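Local coordinates for spore coat polysaccharide biosynthesis protein SpsE (Bacillus subtilis, PDB 1VLI) that probably acts as an N-acylneuraminate-9-phosphate synthase, building a sialic-acid-like sugar for the polysaccharide of the spore coat, at residues R316-T321 / R350-L355; S126-Q131 / L151-R156. All coordinates share one frame; numbering follows the deposited sequence.

Contact 1. Residues R316-T321 / R350-L355; sequences RGIFTT and RFFELL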
ATOM      1  N   ARG A 316     -10.899  -5.201   3.932  1.00 57.12           N
ATOM      2  CA  ARG A 316     -11.695  -6.133   3.130  1.00 55.88           C
ATOM      3  C   ARG A 316     -12.492  -7.120   3.987  1.00 56.89           C
ATOM      4  O   ARG A 316     -12.184  -7.330   5.174  1.00 60.17           O
ATOM      5  CB  ARG A 316     -10.813  -6.884   2.130  1.00 55.38           C
ATOM      6  CG  ARG A 316     -10.004  -5.976   1.189  1.00 54.46           C
ATOM      7  CD  ARG A 316      -9.952  -6.490  -0.248  1.00 49.93           C
ATOM      8  NE  ARG A 316      -9.445  -5.472  -1.156  1.00 57.23           N
ATOM      9  CZ  ARG A 316      -9.493  -5.544  -2.492  1.00 56.80           C
ATOM     10  NH1 ARG A 316     -10.041  -6.573  -3.124  1.00 40.79           N
ATOM     11  NH2 ARG A 316      -9.030  -4.551  -3.208  1.00 47.90           N
ATOM     12  N   GLY A 317     -13.525  -7.705   3.388  1.00 54.71           N
ATOM     13  CA  GLY A 317     -14.242  -8.818   3.962  1.00 53.79           C
ATOM     14  C   GLY A 317     -14.776  -9.706   2.860  1.00 56.79           C
ATOM     15  O   GLY A 317     -14.537  -9.458   1.663  1.00 57.58           O
ATOM     16  N   ILE A 318     -15.526 -10.736   3.252  1.00 56.30           N
ATOM     17  CA  ILE A 318     -16.034 -11.675   2.287  1.00 55.47           C
ATOM     18  C   ILE A 318     -17.462 -11.321   1.890  1.00 56.34           C
ATOM     19  O   ILE A 318     -18.349 -11.220   2.754  1.00 55.06           O
ATOM     20  CB  ILE A 318     -15.952 -13.096   2.852  1.00 55.72           C
ATOM     21  CG1 ILE A 318     -14.505 -13.447   3.180  1.00 48.95           C
ATOM     22  CG2 ILE A 318     -16.509 -14.059   1.846  1.00 44.15           C
ATOM     23  CD1 ILE A 318     -14.344 -14.788   3.797  1.00 50.67           C
ATOM     24  N   PHE A 319     -17.683 -11.162   0.583  1.00 54.54           N
ATOM     25  CA  PHE A 319     -18.953 -10.656   0.062  1.00 54.83           C
ATOM     26  C   PHE A 319     -19.481 -11.547  -1.010  1.00 55.16           C
ATOM     27  O   PHE A 319     -18.700 -12.142  -1.724  1.00 56.96           O
ATOM     28  CB  PHE A 319     -18.764  -9.261  -0.521  1.00 54.42           C
ATOM     29  CG  PHE A 319     -18.726  -8.177   0.511  1.00 57.23           C
ATOM     30  CD1 PHE A 319     -17.533  -7.823   1.127  1.00 55.97           C
ATOM     31  CD2 PHE A 319     -19.896  -7.510   0.878  1.00 59.05           C
ATOM     32  CE1 PHE A 319     -17.500  -6.821   2.114  1.00 57.57           C
ATOM     33  CE2 PHE A 319     -19.875  -6.507   1.847  1.00 46.59           C
ATOM     34  CZ  PHE A 319     -18.668  -6.169   2.468  1.00 55.76           C
ATOM     35  N   THR A 320     -20.802 -11.650  -1.119  1.00 56.91           N
ATOM     36  CA  THR A 320     -21.416 -12.394  -2.209  1.00 59.84           C
ATOM     37  C   THR A 320     -21.320 -11.582  -3.502  1.00 59.49           C
ATOM     38  O   THR A 320     -21.597 -10.373  -3.515  1.00 59.78           O
ATOM     39  CB  THR A 320     -22.883 -12.698  -1.921  1.00 59.89           C
ATOM     40  OG1 THR A 320     -23.510 -11.521  -1.401  1.00 65.38           O
ATOM     41  CG2 THR A 320     -23.023 -13.721  -0.795  1.00 64.80           C
ATOM     42  N   THR A 321     -20.917 -12.247  -4.574  1.00 57.80           N
ATOM     43  CA  THR A 321     -20.909 -11.627  -5.903  1.00 57.80           C
ATOM     44  C   THR A 321     -22.187 -11.932  -6.706  1.00 60.55           C
ATOM     45  O   THR A 321     -22.439 -11.285  -7.729  1.00 64.62           O
ATOM     46  CB  THR A 321     -19.675 -12.050  -6.710  1.00 54.56           C
ATOM     47  OG1 THR A 321     -19.621 -13.472  -6.784  1.00 62.07           O
ATOM     48  CG2 THR A 321     -18.424 -11.709  -6.001  1.00 50.40           C
ATOM     49  N   ARG A 350      -9.600 -14.205   6.375  1.00 52.58           N
ATOM     50  CA  ARG A 350      -8.893 -15.422   6.848  1.00 52.44           C
ATOM     51  C   ARG A 350      -9.770 -16.676   6.680  1.00 53.44           C
ATOM     52  O   ARG A 350      -9.283 -17.801   6.769  1.00 58.23           O
ATOM     53  CB  ARG A 350      -8.378 -15.276   8.310  1.00 52.18           C
ATOM     54  CG  ARG A 350      -9.442 -15.538   9.404  1.00 53.70           C
ATOM     55  CD  ARG A 350      -8.929 -15.518  10.873  1.00 50.62           C
ATOM     56  NE  ARG A 350      -8.290 -14.250  11.179  1.00 46.94           N
ATOM     57  CZ  ARG A 350      -8.906 -13.153  11.615  1.00 48.29           C
ATOM     58  NH1 ARG A 350     -10.218 -13.126  11.844  1.00 50.87           N
ATOM     59  NH2 ARG A 350      -8.191 -12.054  11.818  1.00 44.42           N
ATOM     60  N   PHE A 351     -11.062 -16.503   6.421  1.00 50.31           N
ATOM     61  CA  PHE A 351     -11.931 -17.663   6.244  1.00 51.59           C
ATOM     62  C   PHE A 351     -12.231 -17.985   4.802  1.00 52.32           C
ATOM     63  O   PHE A 351     -12.995 -18.893   4.538  1.00 56.01           O
ATOM     64  CB  PHE A 351     -13.239 -17.503   7.034  1.00 50.85           C
ATOM     65  CG  PHE A 351     -13.024 -17.204   8.518  1.00 58.93           C
ATOM     66  CD1 PHE A 351     -12.698 -18.229   9.424  1.00 49.90           C
ATOM     67  CD2 PHE A 351     -13.136 -15.903   8.997  1.00 54.05           C
ATOM     68  CE1 PHE A 351     -12.538 -17.965  10.774  1.00 53.82           C
ATOM     69  CE2 PHE A 351     -12.983 -15.631  10.345  1.00 53.24           C
ATOM     70  CZ  PHE A 351     -12.669 -16.669  11.237  1.00 50.74           C
ATOM     71  N   PHE A 352     -11.605 -17.295   3.858  1.00 53.07           N
ATOM     72  CA  PHE A 352     -11.991 -17.453   2.470  1.00 53.39           C
ATOM     73  C   PHE A 352     -11.656 -18.859   1.940  1.00 53.80           C
ATOM     74  O   PHE A 352     -12.522 -19.531   1.340  1.00 52.89           O
ATOM     75  CB  PHE A 352     -11.388 -16.339   1.610  1.00 54.64           C
ATOM     76  CG  PHE A 352     -11.851 -16.373   0.182  1.00 58.44           C
ATOM     77  CD1 PHE A 352     -13.076 -15.809  -0.184  1.00 57.94           C
ATOM     78  CD2 PHE A 352     -11.071 -16.970  -0.796  1.00 54.87           C
ATOM     79  CE1 PHE A 352     -13.517 -15.837  -1.498  1.00 55.50           C
ATOM     80  CE2 PHE A 352     -11.500 -17.009  -2.112  1.00 61.25           C
ATOM     81  CZ  PHE A 352     -12.730 -16.438  -2.467  1.00 59.59           C
ATOM     82  N   GLU A 353     -10.423 -19.314   2.180  1.00 54.69           N
ATOM     83  CA  GLU A 353     -10.024 -20.680   1.826  1.00 58.31           C
ATOM     84  C   GLU A 353     -10.969 -21.737   2.382  1.00 57.98           C
ATOM     85  O   GLU A 353     -11.459 -22.588   1.641  1.00 62.54           O
ATOM     86  CB  GLU A 353      -8.589 -20.949   2.270  1.00 59.64           C
ATOM     87  CG  GLU A 353      -7.579 -20.788   1.149  1.00 67.95           C
ATOM     88  CD  GLU A 353      -6.216 -20.340   1.658  1.00 84.32           C
ATOM     89  OE1 GLU A 353      -5.754 -20.911   2.672  1.00 88.49           O
ATOM     90  OE2 GLU A 353      -5.611 -19.415   1.045  1.00 86.40           O
ATOM     91  N   LEU A 354     -11.244 -21.657   3.679  1.00 57.04           N
ATOM     92  CA  LEU A 354     -12.142 -22.570   4.379  1.00 55.04           C
ATOM     93  C   LEU A 354     -13.506 -22.668   3.707  1.00 54.35           C
ATOM     94  O   LEU A 354     -13.996 -23.771   3.414  1.00 53.14           O
ATOM     95  CB  LEU A 354     -12.315 -22.088   5.818  1.00 56.40           C
ATOM     96  CG  LEU A 354     -13.135 -22.908   6.801  1.00 58.16           C
ATOM     97  CD1 LEU A 354     -12.389 -24.173   7.132  1.00 67.46           C
ATOM     98  CD2 LEU A 354     -13.315 -22.087   8.072  1.00 55.80           C
ATOM     99  N   LEU A 355     -14.133 -21.524   3.456  1.00 53.14           N
ATOM    100  CA  LEU A 355     -15.458 -21.554   2.838  1.00 53.16           C
ATOM    101  C   LEU A 355     -15.423 -22.149   1.424  1.00 53.13           C
ATOM    102  O   LEU A 355     -16.243 -22.960   1.107  1.00 54.04           O
ATOM    103  CB  LEU A 355     -16.067 -20.152   2.814  1.00 53.93           C
ATOM    104  CG  LEU A 355     -16.346 -19.366   4.093  1.00 59.77           C
ATOM    105  CD1 LEU A 355     -17.201 -18.170   3.710  1.00 53.20           C
ATOM    106  CD2 LEU A 355     -17.085 -20.246   5.142  1.00 49.52           C
TER
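Leu355 N donates to Phe351 O at 3.1 Å, closing the first turn of the helix that starts at Phe352, and both residues of this bond meet the side chain of Ile318 on strand 317-320. Phe351 takes the N-cap position. One methyl does nearly all the work from the strand side: CG1 of Ile318 lies anti to its carbonyl carbon and the chain then runs on extended (chi2 177°), which carries CD1 out to the start of the helix. There Ile318 CD1 stands 3.7 Å from Phe352 N and lies against the backbone as much as against side chains. Its nearest side-chain neighbour is Phe352 CB, 4.0 Å from Ile318 CD1, and the same methyl sits by the edge of the Phe352 ring, near the ring plane, not over a face. A turn further on, Leu355 CD1 meets Ile318 CD1 at 4.4 Å, methyl to methyl. Arg350 CG lies 3.6 Å above the plane of the Phe351 ring, over its centre. Ile335 on strand 335-338 touches both Ile318 and Phe352, and Val337 also packs on Phe352, so the apolar cluster spans the antiparallel pair of strands 317-320 and 335-338 and the helix. Such a short strand, tied to its antiparallel mate and packed through a single isoleucine on a one-turn helix, forms part of the small core of the SAF (antifreeze-like) domain.

Contact 2. Residues S126-Q131 / L151-R156; sequences SADLLQ and LKYVAR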
ATOM      1  N   SER A 126      -4.693  -7.954 -10.861  1.00 59.91           N
ATOM      2  CA  SER A 126      -3.768  -6.815 -10.902  1.00 58.78           C
ATOM      3  C   SER A 126      -2.340  -7.305 -10.643  1.00 58.82           C
ATOM      4  O   SER A 126      -1.381  -6.856 -11.295  1.00 59.53           O
ATOM      5  CB  SER A 126      -4.169  -5.726  -9.906  1.00 57.73           C
ATOM      6  OG  SER A 126      -4.370  -6.263  -8.604  1.00 64.31           O
ATOM      7  N   ALA A 127      -2.206  -8.254  -9.718  1.00 56.38           N
ATOM      8  CA  ALA A 127      -0.918  -8.873  -9.438  1.00 54.86           C
ATOM      9  C   ALA A 127      -0.295  -9.512 -10.703  1.00 52.03           C
ATOM     10  O   ALA A 127       0.890  -9.393 -10.934  1.00 50.61           O
ATOM     11  CB  ALA A 127      -1.032  -9.883  -8.308  1.00 54.55           C
ATOM     12  N   ASP A 128      -1.106 -10.162 -11.511  1.00 53.09           N
ATOM     13  CA  ASP A 128      -0.611 -10.859 -12.675  1.00 55.38           C
ATOM     14  C   ASP A 128      -0.160  -9.883 -13.745  1.00 56.15           C
ATOM     15  O   ASP A 128       0.813 -10.129 -14.451  1.00 61.18           O
ATOM     16  CB  ASP A 128      -1.718 -11.696 -13.269  1.00 57.72           C
ATOM     17  CG  ASP A 128      -2.013 -12.938 -12.470  1.00 59.00           C
ATOM     18  OD1 ASP A 128      -1.235 -13.282 -11.559  1.00 69.81           O
ATOM     19  OD2 ASP A 128      -2.998 -13.653 -12.721  1.00 65.28           O
ATOM     20  N   LEU A 129      -0.923  -8.810 -13.901  1.00 54.17           N
ATOM     21  CA  LEU A 129      -0.603  -7.777 -14.847  1.00 52.28           C
ATOM     22  C   LEU A 129       0.725  -7.132 -14.513  1.00 53.95           C
ATOM     23  O   LEU A 129       1.604  -7.064 -15.384  1.00 54.67           O
ATOM     24  CB  LEU A 129      -1.761  -6.780 -14.966  1.00 54.92           C
ATOM     25  CG  LEU A 129      -2.941  -7.370 -15.768  1.00 56.91           C
ATOM     26  CD1 LEU A 129      -4.181  -6.496 -15.731  1.00 62.79           C
ATOM     27  CD2 LEU A 129      -2.512  -7.642 -17.218  1.00 62.43           C
ATOM     28  N   LEU A 130       0.899  -6.721 -13.253  1.00 49.59           N
ATOM     29  CA  LEU A 130       2.151  -6.147 -12.779  1.00 50.30           C
ATOM     30  C   LEU A 130       3.296  -7.154 -12.902  1.00 50.28           C
ATOM     31  O   LEU A 130       4.412  -6.812 -13.317  1.00 52.82           O
ATOM     32  CB  LEU A 130       2.011  -5.666 -11.325  1.00 49.48           C
ATOM     33  CG  LEU A 130       3.147  -4.839 -10.758  1.00 51.90           C
ATOM     34  CD1 LEU A 130       3.490  -3.666 -11.640  1.00 51.13           C
ATOM     35  CD2 LEU A 130       2.830  -4.346  -9.329  1.00 53.09           C
ATOM     36  N   GLN A 131       3.015  -8.401 -12.567  1.00 48.15           N
ATOM     37  CA  GLN A 131       4.026  -9.437 -12.636  1.00 49.28           C
ATOM     38  C   GLN A 131       4.592  -9.480 -14.063  1.00 51.97           C
ATOM     39  O   GLN A 131       5.794  -9.652 -14.251  1.00 52.51           O
ATOM     40  CB  GLN A 131       3.435 -10.802 -12.242  1.00 47.95           C
ATOM     41  CG  GLN A 131       4.394 -11.991 -12.340  1.00 49.36           C
ATOM     42  CD  GLN A 131       5.609 -11.912 -11.399  1.00 59.32           C
ATOM     43  OE1 GLN A 131       5.888 -10.884 -10.778  1.00 62.89           O
ATOM     44  NE2 GLN A 131       6.323 -13.014 -11.294  1.00 61.21           N
ATOM     45  N   LEU A 151      -2.222 -11.675  -0.092  1.00 56.90           N
ATOM     46  CA  LEU A 151      -0.862 -11.615   0.439  1.00 54.66           C
ATOM     47  C   LEU A 151      -0.115 -12.912   0.142  1.00 54.72           C
ATOM     48  O   LEU A 151       1.066 -12.891  -0.121  1.00 56.84           O
ATOM     49  CB  LEU A 151      -0.843 -11.299   1.954  1.00 52.07           C
ATOM     50  CG  LEU A 151      -1.448  -9.958   2.377  1.00 59.20           C
ATOM     51  CD1 LEU A 151      -1.514  -9.859   3.903  1.00 49.16           C
ATOM     52  CD2 LEU A 151      -0.708  -8.730   1.781  1.00 57.42           C
ATOM     53  N   LYS A 152      -0.819 -14.037   0.214  1.00 57.96           N
ATOM     54  CA  LYS A 152      -0.271 -15.366  -0.030  1.00 59.68           C
ATOM     55  C   LYS A 152       0.096 -15.496  -1.508  1.00 60.15           C
ATOM     56  O   LYS A 152       1.131 -16.046  -1.867  1.00 63.10           O
ATOM     57  CB  LYS A 152      -1.348 -16.379   0.339  1.00 57.73           C
ATOM     58  CG  LYS A 152      -0.890 -17.792   0.616  1.00 65.13           C
ATOM     59  CD  LYS A 152      -2.105 -18.734   0.737  1.00 67.00           C
ATOM     60  CE  LYS A 152      -1.738 -20.122   1.306  1.00 87.32           C
ATOM     61  NZ  LYS A 152      -2.630 -20.567   2.444  1.00 88.96           N
ATOM     62  N   TYR A 153      -0.770 -14.982  -2.364  1.00 59.85           N
ATOM     63  CA  TYR A 153      -0.633 -15.145  -3.798  1.00 60.23           C
ATOM     64  C   TYR A 153       0.591 -14.400  -4.293  1.00 61.17           C
ATOM     65  O   TYR A 153       1.394 -14.945  -5.039  1.00 61.40           O
ATOM     66  CB  TYR A 153      -1.868 -14.584  -4.470  1.00 58.59           C
ATOM     67  CG  TYR A 153      -1.949 -14.802  -5.944  1.00 58.82           C
ATOM     68  CD1 TYR A 153      -1.374 -13.895  -6.833  1.00 58.58           C
ATOM     69  CD2 TYR A 153      -2.632 -15.881  -6.460  1.00 59.75           C
ATOM     70  CE1 TYR A 153      -1.467 -14.060  -8.186  1.00 52.35           C
ATOM     71  CE2 TYR A 153      -2.733 -16.063  -7.823  1.00 66.69           C
ATOM     72  CZ  TYR A 153      -2.148 -15.148  -8.689  1.00 66.85           C
ATOM     73  OH  TYR A 153      -2.263 -15.322 -10.059  1.00 62.29           O
ATOM     74  N   VAL A 154       0.739 -13.160  -3.847  1.00 61.80           N
ATOM     75  CA  VAL A 154       1.879 -12.365  -4.226  1.00 60.14           C
ATOM     76  C   VAL A 154       3.172 -12.848  -3.536  1.00 60.82           C
ATOM     77  O   VAL A 154       4.235 -12.888  -4.159  1.00 60.65           O
ATOM     78  CB  VAL A 154       1.625 -10.887  -3.935  1.00 60.97           C
ATOM     79  CG1 VAL A 154       2.798 -10.077  -4.394  1.00 60.47           C
ATOM     80  CG2 VAL A 154       0.377 -10.418  -4.649  1.00 58.36           C
ATOM     81  N   ALA A 155       3.092 -13.212  -2.253  1.00 58.57           N
ATOM     82  CA  ALA A 155       4.282 -13.723  -1.560  1.00 58.31           C
ATOM     83  C   ALA A 155       4.988 -14.832  -2.379  1.00 59.07           C
ATOM     84  O   ALA A 155       6.208 -14.922  -2.373  1.00 60.23           O
ATOM     85  CB  ALA A 155       3.932 -14.219  -0.189  1.00 52.36           C
ATOM     86  N   ARG A 156       4.214 -15.660  -3.073  1.00 58.81           N
ATOM     87  CA  ARG A 156       4.774 -16.794  -3.821  1.00 61.87           C
ATOM     88  C   ARG A 156       5.558 -16.397  -5.076  1.00 61.42           C
ATOM     89  O   ARG A 156       6.202 -17.235  -5.687  1.00 60.59           O
ATOM     90  CB  ARG A 156       3.679 -17.784  -4.212  1.00 60.27           C
ATOM     91  CG  ARG A 156       3.291 -18.710  -3.101  1.00 64.72           C
ATOM     92  CD  ARG A 156       2.061 -19.518  -3.413  1.00 65.91           C
ATOM     93  NE  ARG A 156       1.552 -20.145  -2.207  1.00 84.88           N
ATOM     94  CZ  ARG A 156       0.519 -20.979  -2.160  1.00 93.78           C
ATOM     95  NH1 ARG A 156      -0.135 -21.308  -3.270  1.00 88.45           N
ATOM     96  NH2 ARG A 156       0.139 -21.490  -0.990  1.00 97.01           N
TER
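Ala127 and Val154 bring two neighbouring outer helices of the TIM barrel together, each helix lying outside the ring of parallel strands. The segments run almost side by side, their N-to-C directions crossing at -18° with the axes 10.9 Å apart at their closest. The apolar part of the contact is small and buried. Ala127 CB packs against Val154 CG2 at 4.0 Å, and Val154 also touches Phe138 of strand 138-140 and Met161 of strand 161-164, which places the pair over the barrel wall. On the outer side Ala127 CB approaches Tyr153 CE1 obliquely, at 4.2 Å. The polar part lies nearer the solvent. With CG of Tyr153 anti to its backbone N (chi1 -174°), the ring reaches across the groove toward Asp128, whose side chain it crosses at about a right angle. One hydroxyl thus joins the helices: Tyr153 OH donates to Asp128 OD1 at 2.7 Å, and Asp128 OD1 accepts with its syn lone pair, on the side of its other oxygen. Replacing Tyr153 by an alanine would probably leave the Asp128 carboxylate without its donor across the groove and open a gap beside Ala127. Carboxylate and ring planes stand 42° apart, and the acceptor oxygen, Asp128 OD1, lies in the plane of the Tyr153 ring at its edge, 3.5 Å from Tyr153 CE1.

Overall arrangement
The two contacts follow one another in series along the chain: contact 2 closes in the barrel portion, of the NeuB family, before contact 1 opens in the SAF portion. Their centres are about 18 Å apart, with contact 2 nearer the middle of the molecule (about 13 Å from the centre of the chain, against about 21 Å). They share no sheet, yet they touch: Lys152 NZ on helix 148-155 forms a salt bridge with Glu353 OE1 on helix 352-356, 3.2 Å away. Arg316, just before strand 317-320, is bridged to Glu144 and adds a second charged link between the SAF portion and the barrel. Each contact thus knits its own domain, while these charged pairs join the domains.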